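Local coordinates for protein dnab-like replicative helicase (Bacillus phage SPP1, PDB 3BH0) that probably unwinds duplex DNA in the 5'-3' direction at the replication fork, powered by ATP hydrolysis, this chain being its C-terminal ATPase domain, at residues D239-L244 and I278-I283; T82-K87 and E261-D266. All blocks are in the same frame, centred on the assembly; numbering follows the deposited sequence.

Contact 1 of 2, residues D239-L244 and I278-I283; sequences DKRPML and IVEVII
Ile-282 presses its CD1 methyl into the bend formed by Arg-241 and Pro-242, and this is the tightly packed part of the contact. The methyl lies 3.5 Å from Arg-241 CG, and Pro-242 CD closes on the same CD1 at 4.0 Å. The isoleucine reaches this spot because CG1 stands anti to the carbonyl carbon, with CD1 extended beyond it. Arg-241 and Ile-282 cross at about a right angle, so the methyl meets the aliphatic stem of the arginine from the flank. Pro-242, the buried member of the group, also rests on Phe-262 of strand 259-265 and on Leu-230. Here the loop between strand 223-228 and helix 252-256 folds over one face of the central sheet of the RecA-like ATPase domain and meets strand 278-286. An Asx turn shapes the loop just before the contact: Asp-239 OD1 accepts from Arg-241 N at 2.9 Å, and it also makes a longer ion pair with Arg-241 NE at 3.6 Å. Beyond the apolar patch lies a polar side, looser in that Arg-241 and Glu-280 are both partly exposed and their bonding is weak and off line, although Arg-241 CD does come within 3.2 Å of Glu-280 OE2. Asp-239, Arg-241 and Glu-280 make up a salt-bridge network here, and Asp-266 lies near Arg-241 NH2 as a long, weak ion pair. The arginine bends at chi3 (-88°) and brings NH1 to the carboxylate of Glu-280, 3.3 Å from OE1 in a salt bridge. NH1 also donates weakly to OE2, with an N-H...O angle of 141°. The guanidinium and carboxylate planes are 78° apart, so the pair is not the coplanar, two-pronged kind.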
loop_
_atom_site.group_PDB
_atom_site.type_symbol
_atom_site.label_atom_id
_atom_site.label_comp_id
_atom_site.label_asym_id
_atom_site.label_seq_id
_atom_site.Cartn_x
_atom_site.Cartn_y
_atom_site.Cartn_z
ATOM N N ASP A 239 -12.568 -19.651 -11.188
ATOM C CA ASP A 239 -12.228 -18.966 -9.945
ATOM C C ASP A 239 -11.256 -17.814 -10.237
ATOM O O ASP A 239 -10.091 -18.034 -10.595
ATOM C CB ASP A 239 -11.617 -19.954 -8.948
ATOM C CG ASP A 239 -11.250 -19.306 -7.626
ATOM O OD1 ASP A 239 -11.258 -18.063 -7.535
ATOM O OD2 ASP A 239 -10.950 -20.042 -6.659
ATOM N N LYS A 240 -11.740 -16.590 -10.067
ATOM C CA LYS A 240 -10.968 -15.412 -10.439
ATOM C C LYS A 240 -10.211 -14.799 -9.265
ATOM O O LYS A 240 -9.868 -13.617 -9.283
ATOM C CB LYS A 240 -11.870 -14.377 -11.126
ATOM C CG LYS A 240 -12.442 -14.867 -12.451
ATOM C CD LYS A 240 -13.491 -13.929 -12.991
ATOM C CE LYS A 240 -14.371 -14.618 -14.025
ATOM N NZ LYS A 240 -14.973 -15.886 -13.480
ATOM N N ARG A 241 -9.963 -15.600 -8.238
ATOM C CA ARG A 241 -9.018 -15.190 -7.206
ATOM C C ARG A 241 -7.593 -15.183 -7.789
ATOM O O ARG A 241 -7.194 -16.132 -8.482
ATOM C CB ARG A 241 -9.138 -16.065 -5.960
ATOM C CG ARG A 241 -9.844 -15.351 -4.849
ATOM C CD ARG A 241 -10.485 -16.278 -3.854
ATOM N NE ARG A 241 -11.833 -16.615 -4.299
ATOM C CZ ARG A 241 -12.868 -16.857 -3.503
ATOM N NH1 ARG A 241 -12.740 -16.792 -2.179
ATOM N NH2 ARG A 241 -14.041 -17.156 -4.047
ATOM N N PRO A 242 -6.843 -14.084 -7.565
ATOM C CA PRO A 242 -5.504 -13.986 -8.164
ATOM C C PRO A 242 -4.570 -15.018 -7.585
ATOM O O PRO A 242 -4.709 -15.383 -6.420
ATOM C CB PRO A 242 -5.038 -12.581 -7.770
ATOM C CG PRO A 242 -6.282 -11.856 -7.379
ATOM C CD PRO A 242 -7.180 -12.885 -6.783
ATOM N N MET A 243 -3.642 -15.503 -8.401
ATOM C CA MET A 243 -2.553 -16.348 -7.902
ATOM C C MET A 243 -1.204 -15.784 -8.298
ATOM O O MET A 243 -1.135 -14.850 -9.090
ATOM C CB MET A 243 -2.692 -17.790 -8.375
ATOM C CG MET A 243 -2.763 -17.964 -9.854
ATOM S SD MET A 243 -3.408 -19.591 -10.238
ATOM C CE MET A 243 -4.790 -19.714 -9.100
ATOM N N LEU A 244 -0.142 -16.356 -7.740
ATOM C CA LEU A 244 1.213 -15.835 -7.937
ATOM C C LEU A 244 1.645 -15.864 -9.394
ATOM O O LEU A 244 2.354 -14.965 -9.845
ATOM C CB LEU A 244 2.230 -16.547 -7.041
ATOM C CG LEU A 244 2.124 -16.280 -5.537
ATOM C CD1 LEU A 244 3.012 -17.272 -4.793
ATOM C CD2 LEU A 244 2.495 -14.859 -5.167
ATOM N N ILE A 278 -17.668 -7.567 0.558
ATOM C CA ILE A 278 -16.442 -8.077 1.183
ATOM C C ILE A 278 -15.262 -7.996 0.204
ATOM O O ILE A 278 -15.339 -8.469 -0.926
ATOM C CB ILE A 278 -16.604 -9.532 1.707
ATOM C CG1 ILE A 278 -17.642 -9.613 2.847
ATOM C CG2 ILE A 278 -15.257 -10.114 2.125
ATOM C CD1 ILE A 278 -17.194 -9.024 4.188
ATOM N N VAL A 279 -14.188 -7.355 0.651
ATOM C CA VAL A 279 -12.925 -7.409 -0.035
ATOM C C VAL A 279 -12.039 -8.340 0.771
ATOM O O VAL A 279 -11.770 -8.085 1.948
ATOM C CB VAL A 279 -12.273 -6.014 -0.157
ATOM C CG1 VAL A 279 -10.804 -6.126 -0.580
ATOM C CG2 VAL A 279 -13.031 -5.175 -1.165
ATOM N N GLU A 280 -11.583 -9.417 0.147
ATOM C CA GLU A 280 -10.591 -10.250 0.800
ATOM C C GLU A 280 -9.149 -9.899 0.398
ATOM O O GLU A 280 -8.812 -9.755 -0.791
ATOM C CB GLU A 280 -10.908 -11.740 0.669
ATOM C CG GLU A 280 -11.005 -12.301 -0.725
ATOM C CD GLU A 280 -11.325 -13.802 -0.717
ATOM O OE1 GLU A 280 -12.414 -14.195 -0.248
ATOM O OE2 GLU A 280 -10.476 -14.600 -1.184
ATOM N N VAL A 281 -8.324 -9.717 1.424
ATOM C CA VAL A 281 -6.908 -9.509 1.262
ATOM C C VAL A 281 -6.239 -10.874 1.311
ATOM O O VAL A 281 -6.136 -11.496 2.370
ATOM C CB VAL A 281 -6.358 -8.574 2.351
ATOM C CG1 VAL A 281 -4.881 -8.339 2.154
ATOM C CG2 VAL A 281 -7.099 -7.249 2.333
ATOM N N ILE A 282 -5.810 -11.352 0.151
ATOM C CA ILE A 282 -5.133 -12.636 0.076
ATOM C C ILE A 282 -3.623 -12.425 0.136
ATOM O O ILE A 282 -3.040 -11.903 -0.811
ATOM C CB ILE A 282 -5.488 -13.407 -1.224
ATOM C CG1 ILE A 282 -6.994 -13.360 -1.479
ATOM C CG2 ILE A 282 -4.943 -14.833 -1.174
ATOM C CD1 ILE A 282 -7.411 -13.842 -2.879
ATOM N N ILE A 283 -3.016 -12.815 1.258
ATOM C CA ILE A 283 -1.562 -12.838 1.446
ATOM C C ILE A 283 -1.009 -14.062 0.702
ATOM O O ILE A 283 -1.081 -15.180 1.197
ATOM C CB ILE A 283 -1.178 -12.884 2.961
ATOM C CG1 ILE A 283 -1.562 -11.585 3.677
ATOM C CG2 ILE A 283 0.312 -13.072 3.144
ATOM C CD1 ILE A 283 -3.042 -11.458 4.083
#

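Contact 2 of 2, residues T82-K87 and E261-D266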
loop_
_atom_site.group_PDB
_atom_site.type_symbol
_atom_site.label_atom_id
_atom_site.label_comp_id
_atom_site.label_asym_id
_atom_site.label_seq_id
_atom_site.Cartn_x
_atom_site.Cartn_y
_atom_site.Cartn_z
ATOM N N THR A 82 -6.683 1.147 -4.895
ATOM C CA THR A 82 -6.323 2.530 -4.553
ATOM C C THR A 82 -6.889 2.936 -3.192
ATOM O O THR A 82 -6.156 3.409 -2.319
ATOM C CB THR A 82 -6.779 3.544 -5.650
ATOM O OG1 THR A 82 -6.196 3.180 -6.907
ATOM C CG2 THR A 82 -6.328 4.969 -5.299
ATOM N N ALA A 83 -8.196 2.740 -3.035
ATOM C CA ALA A 83 -8.907 2.953 -1.784
ATOM C C ALA A 83 -8.219 2.239 -0.615
ATOM O O ALA A 83 -8.066 2.808 0.455
ATOM C CB ALA A 83 -10.364 2.481 -1.925
ATOM N N PHE A 84 -7.803 0.995 -0.854
ATOM C CA PHE A 84 -7.126 0.155 0.137
ATOM C C PHE A 84 -5.740 0.687 0.500
ATOM O O PHE A 84 -5.370 0.732 1.688
ATOM C CB PHE A 84 -7.038 -1.276 -0.404
ATOM C CG PHE A 84 -6.281 -2.222 0.470
ATOM C CD1 PHE A 84 -6.886 -2.809 1.577
ATOM C CD2 PHE A 84 -4.984 -2.573 0.162
ATOM C CE1 PHE A 84 -6.186 -3.716 2.376
ATOM C CE2 PHE A 84 -4.281 -3.475 0.956
ATOM C CZ PHE A 84 -4.890 -4.043 2.064
ATOM N N ALA A 85 -4.978 1.082 -0.519
ATOM C CA ALA A 85 -3.675 1.696 -0.299
ATOM C C ALA A 85 -3.791 3.025 0.462
ATOM O O ALA A 85 -3.065 3.255 1.437
ATOM C CB ALA A 85 -2.942 1.882 -1.621
ATOM N N LEU A 86 -4.709 3.892 0.038
ATOM C CA LEU A 86 -4.875 5.183 0.726
ATOM C C LEU A 86 -5.353 4.986 2.152
ATOM O O LEU A 86 -4.952 5.713 3.055
ATOM C CB LEU A 86 -5.782 6.157 -0.044
ATOM C CG LEU A 86 -5.208 6.716 -1.360
ATOM C CD1 LEU A 86 -6.286 7.328 -2.196
ATOM C CD2 LEU A 86 -4.066 7.713 -1.171
ATOM N N LYS A 87 -6.180 3.971 2.359
ATOM C CA LYS A 87 -6.675 3.670 3.692
ATOM C C LYS A 87 -5.460 3.408 4.579
ATOM O O LYS A 87 -5.238 4.114 5.559
ATOM C CB LYS A 87 -7.653 2.499 3.633
ATOM C CG LYS A 87 -8.232 2.066 4.958
ATOM C CD LYS A 87 -9.035 3.158 5.620
ATOM C CE LYS A 87 -9.413 2.732 7.032
ATOM N NZ LYS A 87 -10.346 3.727 7.623
ATOM N N GLU A 261 0.124 -8.913 -1.155
ATOM C CA GLU A 261 -1.285 -8.969 -0.853
ATOM C C GLU A 261 -2.138 -8.724 -2.096
ATOM O O GLU A 261 -2.057 -7.678 -2.723
ATOM C CB GLU A 261 -1.639 -8.061 0.330
ATOM C CG GLU A 261 -0.813 -6.822 0.450
ATOM C CD GLU A 261 -0.821 -6.225 1.844
ATOM O OE1 GLU A 261 -0.091 -6.737 2.698
ATOM O OE2 GLU A 261 -1.514 -5.216 2.082
ATOM N N PHE A 262 -2.901 -9.746 -2.476
ATOM C CA PHE A 262 -3.898 -9.641 -3.527
ATOM C C PHE A 262 -5.222 -9.174 -2.933
ATOM O O PHE A 262 -5.545 -9.492 -1.787
ATOM C CB PHE A 262 -4.123 -10.994 -4.203
ATOM C CG PHE A 262 -2.946 -11.507 -4.993
ATOM C CD1 PHE A 262 -2.234 -10.677 -5.839
ATOM C CD2 PHE A 262 -2.597 -12.847 -4.928
ATOM C CE1 PHE A 262 -1.156 -11.173 -6.590
ATOM C CE2 PHE A 262 -1.534 -13.361 -5.681
ATOM C CZ PHE A 262 -0.812 -12.519 -6.509
ATOM N N LEU A 263 -5.967 -8.406 -3.718
ATOM C CA LEU A 263 -7.330 -8.027 -3.382
ATOM C C LEU A 263 -8.299 -8.701 -4.342
ATOM O O LEU A 263 -8.064 -8.772 -5.545
ATOM C CB LEU A 263 -7.512 -6.510 -3.432
ATOM C CG LEU A 263 -7.151 -5.595 -2.249
ATOM C CD1 LEU A 263 -6.235 -6.201 -1.192
ATOM C CD2 LEU A 263 -6.518 -4.353 -2.796
ATOM N N TYR A 264 -9.390 -9.208 -3.793
ATOM C CA TYR A 264 -10.438 -9.822 -4.572
ATOM C C TYR A 264 -11.751 -9.409 -3.959
ATOM O O TYR A 264 -11.944 -9.530 -2.750
ATOM C CB TYR A 264 -10.275 -11.335 -4.533
ATOM C CG TYR A 264 -11.360 -12.114 -5.224
ATOM C CD1 TYR A 264 -11.379 -12.235 -6.609
ATOM C CD2 TYR A 264 -12.351 -12.754 -4.491
ATOM C CE1 TYR A 264 -12.367 -12.966 -7.245
ATOM C CE2 TYR A 264 -13.344 -13.483 -5.112
ATOM C CZ TYR A 264 -13.352 -13.588 -6.485
ATOM O OH TYR A 264 -14.334 -14.315 -7.111
ATOM N N ARG A 265 -12.643 -8.902 -4.800
ATOM C CA ARG A 265 -13.967 -8.477 -4.366
ATOM C C ARG A 265 -14.996 -9.349 -5.096
ATOM O O ARG A 265 -15.305 -9.107 -6.259
ATOM C CB ARG A 265 -14.123 -6.995 -4.682
ATOM C CG ARG A 265 -15.323 -6.328 -4.069
ATOM C CD ARG A 265 -15.365 -4.867 -4.473
ATOM N NE ARG A 265 -16.695 -4.523 -4.957
ATOM C CZ ARG A 265 -16.988 -4.172 -6.208
ATOM N NH1 ARG A 265 -16.037 -4.075 -7.128
ATOM N NH2 ARG A 265 -18.245 -3.905 -6.533
ATOM N N ASP A 266 -15.491 -10.388 -4.422
ATOM C CA ASP A 266 -16.308 -11.433 -5.073
ATOM C C ASP A 266 -17.530 -10.901 -5.825
ATOM O O ASP A 266 -17.902 -11.449 -6.869
ATOM C CB ASP A 266 -16.728 -12.541 -4.079
ATOM C CG ASP A 266 -17.304 -13.786 -4.778
ATOM O OD1 ASP A 266 -16.664 -14.859 -4.770
ATOM O OD2 ASP A 266 -18.400 -13.716 -5.352
#
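Phe-84 meets two strand residues with different parts of its ring: Leu-263 covers one face and Glu-261 OE2 comes up at the edge. CG of the phenylalanine is anti to the backbone N (chi1 176°), a torsion that carries the ring off helix 81-93 toward strand 259-265. Leu-263 CD1 stands 4.0 Å from the ring centroid and 10° off its normal, a nearly vertical CH-pi contact. The other methyl, CD2, slips toward the attached side of the ring, 3.8 Å from Phe-84 CD2 and 3.9 Å from Phe-84 CB. Leu-263 thus straddles the ring and its stem, with a chi2 of only 17° that is close to eclipsed. Glu-261 is extended beyond CG and carries its carboxylate out to the far end of the phenylalanine, where OE2 lies in the ring plane, 3.5 Å from Phe-84 CE2 and 3.6 Å from Phe-84 CZ. Its carboxylate plane is well tilted from the ring. OE1 of the same acid is hydrogen-bonded to Tyr-65 OH, which would help to hold the carboxylate in this rotation. Ile-73 and Val-281, from the strands flanking 259-265, also touch Phe-84, and the ring of Phe-55 meets it at nearly parallel planes. The arrangement is helix-on-sheet packing in a P-loop NTPase core: the helix starts at what is probably the Walker A motif, with Thr-82 as its last residue, and Phe-84 points inward two residues later. All three touching residues are buried, and no hydrogen bond crosses between the segments. An acid oxygen beside the slightly positive C-H rim, with a methyl over the electron-rich face, matches the polarity of both parts of the ring, so the interaction is probably weakly attractive as well as a close fit.

From the N terminus the chain first passes 82-87, on the helix that follows the probable Walker A loop, and reaches the loop at 239-244 much later. Contact 2 closes its long loop at 261-266, taking in four of the parallel strands on the way; contact 1 closes a short one, from 239-244 to 278-283, with 33 residues between. The two loops cross, since their segments alternate along the chain. Strands 259-265 and 278-286 are antiparallel neighbours, joined by probable hydrogen bonds, among them Ile-282 N to Phe-262 O at 2.7 Å. Contact 2 ties helix 81-93 to strand 259-265, and contact 1 ties the 239-244 loop to strand 278-286.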